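Local coordinates for protein glucose-6-phosphate isomerase (Plasmodium falciparum, PDB 3QKI) that probably catalyses the reversible interconversion of glucose 6-phosphate and fructose 6-phosphate, the second step of glycolysis, at residues L434-Q439 and K505-N510; F371-V376 and V440-L445. All coordinates share one frame; numbering follows the deposited sequence.

Interactions 1 and 2 share one continuous run of chain: residues 434-439 close helix 428-437, and the next segment, 440-445, leads straight into strand 443-448. Their centres lie 13 Å apart, and they join by apolar packing, with I435 CG2 at 3.9 Å from V443 CG1. Interaction 1 joins the C-terminal end of the helix to the loop segment 505-510, while interaction 2 sets the following strand beside strand 375-380. Both also reach the second subunit. The relation to the active site runs through the helix: H429, which binds fructose 6-phosphate, stands at its start, with its side chain about 10 Å from that of H436. Interaction 2 lies away from the annotated substrate-binding residues.

Interaction 1: L434-Q439 and K505-N510; sequences LIHQGQ and KVFNGN
Q437 and F507 mark the closest backbone approach, with their CA atoms 6.4 Å apart, where the last turn of helix 428-437 meets a loop without regular structure. G438 leaves helical geometry, although its N still bonds to L434 O. Water completes the backbone contact: H436 O accepts from two molecules, at 2.9 Å and 3.0 Å, and these in turn accept from G509 N and N508 N respectively.

The direct polar bond runs from Q437 NE2 to V506 O, 2.9 Å long with an N-H...O angle of 153°. V506 O lies close to the plane of the Q437 amide, but the donor stands 44° out of the carbonyl plane. With CG beside the backbone N (chi1 -67°) and the chain extended beyond it, the amide extends from the last turn to the loop. NE2 also bonds to H504 O, and OE1 accepts from Q433 NE2, so three bonds fix the amide's rotation. NE2 also sits 4.2 Å above the centre of the F507 ring. The same ring receives H436 CB at its edge, 3.8 Å from F507 CE1. The two rings meet obliquely, and H436 NE2 is bonded to Q475 on helix 464-481.

G553 of the second subunit packs on H436, Q437 and F507, and S403 of that subunit bonds to Q437 O. Since two carbonyls engage NE2, its position over the aromatic face is best read as packing; the buried Q437 amide supplies a donor to V506 O, and two waters link H436 O to the N-H groups of N508 and G509.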
loop_
_atom_site.group_PDB
_atom_site.type_symbol
_atom_site.label_atom_id
_atom_site.label_comp_id
_atom_site.label_asym_id
_atom_site.label_seq_id
_atom_site.Cartn_x
_atom_site.Cartn_y
_atom_site.Cartn_z
ATOM N N LEU A 434 -6.222 -4.433 -14.320
ATOM C CA LEU A 434 -7.505 -4.727 -13.673
ATOM C C LEU A 434 -8.450 -3.511 -13.729
ATOM O O LEU A 434 -9.625 -3.668 -14.068
ATOM C CB LEU A 434 -7.284 -5.205 -12.225
ATOM C CG LEU A 434 -8.519 -5.668 -11.451
ATOM C CD1 LEU A 434 -8.178 -6.674 -10.430
ATOM C CD2 LEU A 434 -9.180 -4.502 -10.719
ATOM N N ILE A 435 -7.926 -2.312 -13.446
ATOM C CA ILE A 435 -8.708 -1.059 -13.467
ATOM C C ILE A 435 -9.280 -0.793 -14.864
ATOM O O ILE A 435 -10.382 -0.245 -14.970
ATOM C CB ILE A 435 -7.931 0.143 -12.846
ATOM C CG1 ILE A 435 -7.514 -0.176 -11.383
ATOM C CG2 ILE A 435 -8.749 1.461 -12.916
ATOM C CD1 ILE A 435 -6.848 0.991 -10.553
ATOM N N HIS A 436 -8.569 -1.217 -15.934
ATOM C CA HIS A 436 -9.070 -1.028 -17.305
ATOM C C HIS A 436 -9.929 -2.168 -17.798
ATOM O O HIS A 436 -10.878 -1.915 -18.540
ATOM C CB HIS A 436 -7.930 -0.788 -18.312
ATOM C CG HIS A 436 -7.345 0.587 -18.212
ATOM N ND1 HIS A 436 -7.934 1.677 -18.861
ATOM C CD2 HIS A 436 -6.280 1.025 -17.504
ATOM C CE1 HIS A 436 -7.185 2.724 -18.551
ATOM N NE2 HIS A 436 -6.187 2.387 -17.732
ATOM N N GLN A 437 -9.569 -3.429 -17.457
ATOM C CA GLN A 437 -10.248 -4.599 -18.022
ATOM C C GLN A 437 -10.882 -5.606 -17.061
ATOM O O GLN A 437 -11.576 -6.525 -17.505
ATOM C CB GLN A 437 -9.338 -5.320 -19.054
ATOM C CG GLN A 437 -9.072 -4.503 -20.331
ATOM C CD GLN A 437 -8.299 -5.311 -21.350
ATOM O OE1 GLN A 437 -7.359 -6.046 -21.030
ATOM N NE2 GLN A 437 -8.674 -5.197 -22.616
ATOM N N GLY A 438 -10.609 -5.479 -15.782
ATOM C CA GLY A 438 -11.214 -6.350 -14.792
ATOM C C GLY A 438 -12.372 -5.630 -14.141
ATOM O O GLY A 438 -13.051 -4.809 -14.777
ATOM N N GLN A 439 -12.576 -5.884 -12.854
ATOM C CA GLN A 439 -13.645 -5.221 -12.129
ATOM C C GLN A 439 -13.466 -3.681 -12.104
ATOM O O GLN A 439 -12.317 -3.190 -12.116
ATOM C CB GLN A 439 -13.819 -5.855 -10.747
ATOM C CG GLN A 439 -12.735 -5.551 -9.750
ATOM C CD GLN A 439 -13.074 -6.162 -8.423
ATOM O OE1 GLN A 439 -12.457 -7.136 -8.002
ATOM N NE2 GLN A 439 -14.101 -5.650 -7.764
ATOM N N LYS A 505 -8.658 -7.194 -26.672
ATOM C CA LYS A 505 -8.150 -5.836 -26.812
ATOM C C LYS A 505 -9.213 -4.732 -26.632
ATOM O O LYS A 505 -8.890 -3.539 -26.736
ATOM C CB LYS A 505 -7.447 -5.697 -28.163
ATOM C CG LYS A 505 -6.150 -6.489 -28.248
ATOM C CD LYS A 505 -5.413 -6.083 -29.516
ATOM C CE LYS A 505 -4.134 -6.838 -29.686
ATOM N NZ LYS A 505 -3.461 -6.493 -30.966
ATOM N N VAL A 506 -10.460 -5.125 -26.330
ATOM C CA VAL A 506 -11.566 -4.178 -26.138
ATOM C C VAL A 506 -11.471 -3.534 -24.756
ATOM O O VAL A 506 -11.167 -4.214 -23.777
ATOM C CB VAL A 506 -12.941 -4.885 -26.394
ATOM C CG1 VAL A 506 -14.141 -4.048 -25.920
ATOM C CG2 VAL A 506 -13.091 -5.264 -27.873
ATOM N N PHE A 507 -11.742 -2.230 -24.684
ATOM C CA PHE A 507 -11.801 -1.483 -23.427
ATOM C C PHE A 507 -13.215 -0.947 -23.328
ATOM O O PHE A 507 -13.565 -0.052 -24.078
ATOM C CB PHE A 507 -10.799 -0.321 -23.403
ATOM C CG PHE A 507 -9.355 -0.724 -23.325
ATOM C CD1 PHE A 507 -8.630 -0.538 -22.154
ATOM C CD2 PHE A 507 -8.696 -1.249 -24.444
ATOM C CE1 PHE A 507 -7.279 -0.882 -22.095
ATOM C CE2 PHE A 507 -7.353 -1.622 -24.370
ATOM C CZ PHE A 507 -6.644 -1.418 -23.206
ATOM N N ASN A 508 -14.040 -1.519 -22.447
ATOM C CA ASN A 508 -15.432 -1.106 -22.298
ATOM C C ASN A 508 -15.673 0.338 -21.880
ATOM O O ASN A 508 -16.719 0.891 -22.222
ATOM C CB ASN A 508 -16.246 -2.113 -21.483
ATOM C CG ASN A 508 -16.245 -3.505 -22.073
ATOM O OD1 ASN A 508 -16.338 -3.707 -23.287
ATOM N ND2 ASN A 508 -16.136 -4.503 -21.223
ATOM N N GLY A 509 -14.691 0.979 -21.240
ATOM C CA GLY A 509 -14.836 2.375 -20.845
ATOM C C GLY A 509 -15.896 2.552 -19.771
ATOM O O GLY A 509 -16.269 1.576 -19.103
ATOM N N ASN A 510 -16.401 3.789 -19.602
ATOM C CA ASN A 510 -17.383 4.152 -18.559
ATOM C C ASN A 510 -16.852 3.870 -17.144
ATOM O O ASN A 510 -17.638 3.626 -16.230
ATOM C CB ASN A 510 -18.735 3.463 -18.793
ATOM C CG ASN A 510 -19.449 3.978 -20.004
ATOM O OD1 ASN A 510 -19.360 5.153 -20.350
ATOM N ND2 ASN A 510 -20.209 3.118 -20.640
HETATM O O HOH W 1 -12.204 0.071 -20.151
HETATM O O HOH W 2 -12.881 -3.218 -20.378
#

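Interaction 2: F371-V376 and V440-L445; sequences FDYKNV and VIPVEL
V440 O accepts a 2.8 Å hydrogen bond from a water that also takes a weak one from N375 N, bridging the two segments where strand 375-380 begins, just ahead of strand 443-448. The touching parts run 35° apart, and the nearest CA pair, V376 and P442, is separated by 5.4 Å.

Y373 carries the apolar part. Its ring is held between V440 CG1 on one face and F371 CB, from its own segment, on the opposite face. The V440 methyl lies 3.7 Å from the centroid of the Y373 ring and 23° off the normal, a CH-pi contact displaced toward CZ. V440 brings CG1 there by placing it anti to the backbone N (chi1 175°). At the root of the tyrosine, CB lies 3.7 Å from P442 CG, the proline ring approaching obliquely; its CD comes to 3.3 Å from N375 O.

Farther along, V376 CG1 lies 3.5 Å from E444 OE2. That carboxylate is engaged beyond the contact by a salt bridge from OE2 to R536 and a hydrogen bond between OE1 and Y533, so the methyl packs beside an already paired acid.

Strands 375-380 and 443-448 are parallel neighbours in the mixed sheet, joined by a P442-A377 backbone bond; strand 418-420 borders the former, and helix 464-481 covers V443 and L445.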
loop_
_atom_site.group_PDB
_atom_site.type_symbol
_atom_site.label_atom_id
_atom_site.label_comp_id
_atom_site.label_asym_id
_atom_site.label_seq_id
_atom_site.Cartn_x
_atom_site.Cartn_y
_atom_site.Cartn_z
ATOM N N PHE A 371 -24.042 1.899 -8.055
ATOM C CA PHE A 371 -23.286 1.108 -9.034
ATOM C C PHE A 371 -22.633 -0.092 -8.380
ATOM O O PHE A 371 -22.062 -0.936 -9.076
ATOM C CB PHE A 371 -22.242 1.991 -9.725
ATOM C CG PHE A 371 -22.823 2.865 -10.798
ATOM C CD1 PHE A 371 -23.473 4.054 -10.478
ATOM C CD2 PHE A 371 -22.712 2.511 -12.138
ATOM C CE1 PHE A 371 -24.029 4.858 -11.474
ATOM C CE2 PHE A 371 -23.248 3.330 -13.138
ATOM C CZ PHE A 371 -23.919 4.488 -12.798
ATOM N N ASP A 372 -22.693 -0.153 -7.038
ATOM C CA ASP A 372 -22.109 -1.216 -6.229
ATOM C C ASP A 372 -20.586 -1.309 -6.394
ATOM O O ASP A 372 -20.005 -2.410 -6.381
ATOM C CB ASP A 372 -22.855 -2.552 -6.441
ATOM C CG ASP A 372 -22.970 -3.394 -5.190
ATOM O OD1 ASP A 372 -22.702 -4.599 -5.272
ATOM O OD2 ASP A 372 -23.365 -2.845 -4.130
ATOM N N TYR A 373 -19.941 -0.142 -6.589
ATOM C CA TYR A 373 -18.480 -0.009 -6.695
ATOM C C TYR A 373 -17.924 0.155 -5.278
ATOM O O TYR A 373 -17.931 1.250 -4.705
ATOM C CB TYR A 373 -18.094 1.171 -7.598
ATOM C CG TYR A 373 -18.508 1.017 -9.051
ATOM C CD1 TYR A 373 -18.722 -0.244 -9.610
ATOM C CD2 TYR A 373 -18.666 2.128 -9.872
ATOM C CE1 TYR A 373 -19.095 -0.390 -10.944
ATOM C CE2 TYR A 373 -19.026 1.992 -11.211
ATOM C CZ TYR A 373 -19.254 0.731 -11.737
ATOM O OH TYR A 373 -19.636 0.578 -13.049
ATOM N N LYS A 374 -17.528 -0.968 -4.686
ATOM C CA LYS A 374 -17.065 -1.047 -3.293
ATOM C C LYS A 374 -15.565 -0.791 -3.072
ATOM O O LYS A 374 -15.026 -1.104 -2.005
ATOM C CB LYS A 374 -17.518 -2.354 -2.659
ATOM C CG LYS A 374 -19.029 -2.607 -2.742
ATOM C CD LYS A 374 -19.368 -3.772 -1.830
ATOM C CE LYS A 374 -20.399 -4.676 -2.427
ATOM N NZ LYS A 374 -20.998 -5.567 -1.402
ATOM N N ASN A 375 -14.905 -0.172 -4.055
ATOM C CA ASN A 375 -13.484 0.149 -3.933
ATOM C C ASN A 375 -13.218 1.569 -4.369
ATOM O O ASN A 375 -13.994 2.117 -5.146
ATOM C CB ASN A 375 -12.632 -0.795 -4.797
ATOM C CG ASN A 375 -12.622 -2.201 -4.339
ATOM O OD1 ASN A 375 -11.884 -2.585 -3.451
ATOM N ND2 ASN A 375 -13.468 -2.997 -4.928
ATOM N N VAL A 376 -12.115 2.163 -3.873
ATOM C CA VAL A 376 -11.637 3.484 -4.280
ATOM C C VAL A 376 -10.126 3.335 -4.417
ATOM O O VAL A 376 -9.471 2.902 -3.459
ATOM C CB VAL A 376 -11.967 4.651 -3.291
ATOM C CG1 VAL A 376 -11.288 5.956 -3.733
ATOM C CG2 VAL A 376 -13.467 4.853 -3.111
ATOM N N VAL A 440 -14.595 -2.939 -12.202
ATOM C CA VAL A 440 -14.614 -1.469 -12.237
ATOM C C VAL A 440 -14.235 -0.907 -10.864
ATOM O O VAL A 440 -14.831 -1.282 -9.849
ATOM C CB VAL A 440 -15.957 -0.882 -12.757
ATOM C CG1 VAL A 440 -15.975 0.646 -12.672
ATOM C CG2 VAL A 440 -16.229 -1.318 -14.187
ATOM N N ILE A 441 -13.227 -0.015 -10.851
ATOM C CA ILE A 441 -12.699 0.620 -9.639
ATOM C C ILE A 441 -12.629 2.147 -9.822
ATOM O O ILE A 441 -11.722 2.625 -10.510
ATOM C CB ILE A 441 -11.322 0.019 -9.207
ATOM C CG1 ILE A 441 -11.496 -1.473 -8.805
ATOM C CG2 ILE A 441 -10.715 0.821 -8.024
ATOM C CD1 ILE A 441 -10.592 -2.203 -9.262
ATOM N N PRO A 442 -13.548 2.925 -9.184
ATOM C CA PRO A 442 -13.477 4.397 -9.292
ATOM C C PRO A 442 -12.123 4.893 -8.785
ATOM O O PRO A 442 -11.639 4.424 -7.758
ATOM C CB PRO A 442 -14.615 4.866 -8.372
ATOM C CG PRO A 442 -15.581 3.716 -8.398
ATOM C CD PRO A 442 -14.702 2.510 -8.364
ATOM N N VAL A 443 -11.498 5.794 -9.521
ATOM C CA VAL A 443 -10.176 6.301 -9.167
ATOM C C VAL A 443 -10.235 7.786 -8.796
ATOM O O VAL A 443 -11.086 8.532 -9.295
ATOM C CB VAL A 443 -9.085 6.011 -10.246
ATOM C CG1 VAL A 443 -8.948 4.527 -10.554
ATOM C CG2 VAL A 443 -9.298 6.802 -11.539
ATOM N N GLU A 444 -9.303 8.202 -7.935
ATOM C CA GLU A 444 -9.141 9.597 -7.549
ATOM C C GLU A 444 -7.672 9.912 -7.859
ATOM O O GLU A 444 -6.771 9.348 -7.234
ATOM C CB GLU A 444 -9.513 9.810 -6.072
ATOM C CG GLU A 444 -11.002 9.637 -5.834
ATOM C CD GLU A 444 -11.526 9.685 -4.407
ATOM O OE1 GLU A 444 -10.863 10.294 -3.539
ATOM O OE2 GLU A 444 -12.636 9.155 -4.173
ATOM N N LEU A 445 -7.458 10.699 -8.922
ATOM C CA LEU A 445 -6.139 11.099 -9.423
ATOM C C LEU A 445 -5.810 12.488 -8.915
ATOM O O LEU A 445 -6.667 13.387 -8.960
ATOM C CB LEU A 445 -6.067 11.056 -10.958
ATOM C CG LEU A 445 -6.565 9.772 -11.691
ATOM C CD1 LEU A 445 -6.317 9.865 -13.174
ATOM C CD2 LEU A 445 -5.871 8.550 -11.206
HETATM O O HOH W 3 -15.139 -0.848 -7.133
#